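Local coordinates for protein transcriptional regulator, MerR family (PDB 3GP4) that probably binds promoter DNA as a dimer through a MerR-type winged helix-turn-helix domain and regulates transcription, at residues Y21-R24 with P30-R33. Sequence-based numbering, arbitrary orientation.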
loop_
_atom_site.group_PDB
_atom_site.type_symbol
_atom_site.label_atom_id
_atom_site.label_comp_id
_atom_site.label_asym_id
_atom_site.label_seq_id
_atom_site.Cartn_x
_atom_site.Cartn_y
_atom_site.Cartn_z
ATOM N N TYR A 21 -23.228 -0.267 1.171
ATOM C CA TYR A 21 -22.442 -1.210 1.983
ATOM C C TYR A 21 -21.851 -0.545 3.258
ATOM O O TYR A 21 -21.935 -1.105 4.334
ATOM C CB TYR A 21 -21.338 -1.835 1.106
ATOM C CG TYR A 21 -20.283 -2.613 1.883
ATOM C CD1 TYR A 21 -20.561 -3.866 2.409
ATOM C CD2 TYR A 21 -19.000 -2.085 2.058
ATOM C CE1 TYR A 21 -19.591 -4.578 3.123
ATOM C CE2 TYR A 21 -18.025 -2.785 2.760
ATOM C CZ TYR A 21 -18.331 -4.022 3.278
ATOM O OH TYR A 21 -17.359 -4.693 3.957
ATOM N N TYR A 22 -21.253 0.635 3.114
ATOM C CA TYR A 22 -20.748 1.418 4.263
ATOM C C TYR A 22 -21.854 1.630 5.305
ATOM O O TYR A 22 -21.615 1.488 6.501
ATOM C CB TYR A 22 -20.278 2.811 3.843
ATOM C CG TYR A 22 -18.966 2.931 3.103
ATOM C CD1 TYR A 22 -18.107 1.829 2.936
ATOM C CD2 TYR A 22 -18.566 4.168 2.592
ATOM C CE1 TYR A 22 -16.893 1.977 2.255
ATOM C CE2 TYR A 22 -17.367 4.324 1.906
ATOM C CZ TYR A 22 -16.545 3.222 1.740
ATOM O OH TYR A 22 -15.380 3.401 1.063
ATOM N N GLU A 23 -23.053 1.972 4.854
ATOM C CA GLU A 23 -24.129 2.224 5.843
ATOM C C GLU A 23 -24.548 0.894 6.493
ATOM O O GLU A 23 -24.676 0.788 7.725
ATOM C CB GLU A 23 -25.330 2.951 5.201
ATOM C CG GLU A 23 -26.541 3.172 6.213
ATOM C CD GLU A 23 -27.806 3.637 5.507
ATOM O OE1 GLU A 23 -27.916 3.390 4.289
ATOM O OE2 GLU A 23 -28.692 4.263 6.153
ATOM N N ARG A 24 -24.763 -0.119 5.658
ATOM C CA ARG A 24 -25.244 -1.413 6.116
ATOM C C ARG A 24 -24.334 -2.004 7.181
ATOM O O ARG A 24 -24.815 -2.546 8.164
ATOM C CB ARG A 24 -25.344 -2.394 4.937
ATOM C CG ARG A 24 -25.832 -3.746 5.343
ATOM C CD ARG A 24 -26.300 -4.564 4.161
ATOM N NE ARG A 24 -25.198 -4.949 3.263
ATOM C CZ ARG A 24 -24.347 -5.938 3.541
ATOM N NH1 ARG A 24 -23.396 -6.258 2.678
ATOM N NH2 ARG A 24 -24.470 -6.630 4.681
ATOM N N PRO A 30 -26.175 5.946 10.018
ATOM C CA PRO A 30 -27.382 5.713 9.227
ATOM C C PRO A 30 -27.850 6.985 8.522
ATOM O O PRO A 30 -27.787 8.062 9.081
ATOM C CB PRO A 30 -28.416 5.315 10.280
ATOM C CG PRO A 30 -27.602 4.762 11.396
ATOM C CD PRO A 30 -26.418 5.682 11.446
ATOM N N ILE A 31 -28.309 6.835 7.295
ATOM C CA ILE A 31 -28.643 7.970 6.459
ATOM C C ILE A 31 -30.137 8.242 6.634
ATOM O O ILE A 31 -30.945 7.315 6.708
ATOM C CB ILE A 31 -28.269 7.692 4.989
ATOM C CG1 ILE A 31 -26.747 7.443 4.884
ATOM C CG2 ILE A 31 -28.697 8.838 4.055
ATOM C CD1 ILE A 31 -26.422 6.543 3.696
ATOM N N HIS A 32 -30.482 9.518 6.699
ATOM C CA HIS A 32 -31.886 9.921 6.744
ATOM C C HIS A 32 -32.634 9.436 5.477
ATOM O O HIS A 32 -32.091 9.465 4.354
ATOM C CB HIS A 32 -31.989 11.437 6.959
ATOM C CG HIS A 32 -31.346 11.904 8.237
ATOM N ND1 HIS A 32 -32.074 12.311 9.339
ATOM C CD2 HIS A 32 -30.041 12.007 8.598
ATOM C CE1 HIS A 32 -31.249 12.654 10.314
ATOM N NE2 HIS A 32 -30.010 12.479 9.890
ATOM N N ARG A 33 -33.863 8.963 5.684
ATOM C CA ARG A 33 -34.761 8.548 4.622
ATOM C C ARG A 33 -35.831 9.644 4.480
ATOM O O ARG A 33 -36.206 10.294 5.470
ATOM C CB ARG A 33 -35.408 7.188 4.955
ATOM C CG ARG A 33 -34.453 5.986 5.173
ATOM C CD ARG A 33 -33.452 5.850 4.041
ATOM N NE ARG A 33 -32.857 4.510 3.880
ATOM C CZ ARG A 33 -31.719 4.118 4.446
ATOM N NH1 ARG A 33 -31.089 4.922 5.276
ATOM N NH2 ARG A 33 -31.225 2.896 4.212
#
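The guanidinium of Arg33 presents its edge to the carboxylate of Glu23, with Glu23 OE2 lying in the guanidinium plane while the two flat groups are turned 44° against each other. Ile31 CD1 lies over one face of the carboxylate, 3.5 Å from Glu23 OE1, and Pro30 CA borders the acid near CG. Arg33 NH1 gives a short, nearly straight bond of 2.6 Å to Glu23 OE2 on its syn lone pair, the core of a salt bridge. The pairing is uneven: Arg33 NH2 to Glu23 OE1 is weak at 3.3 Å, as the twist would lead one to expect. Glu23 OE2 accepts a second hydrogen bond, from Ile31 N at 2.8 Å, almost linear (176°) and from above the face that Ile31 CD1 covers. Glu23 gets there by standing extended off helix 16-25, CG anti to its backbone N (chi1 177°). Arg33 comes from the other direction, a bend at its second torsion turning the chain back, and its NH1 also donates to Ile31 O at 2.8 Å, helping to set the guanidinium's orientation together with the bond to Glu23. Beyond the pair, Arg39 NE makes a salt bridge to Glu23 OE1. Two arginines and a backbone N-H around one carboxylate should favour its ionised form, and this charge-assisted network joins helix 16-25, probably the second helix of the helix-turn-helix, to residues 30-33, probably the first arm of the wing, where His32 pairs by backbone with Lys40.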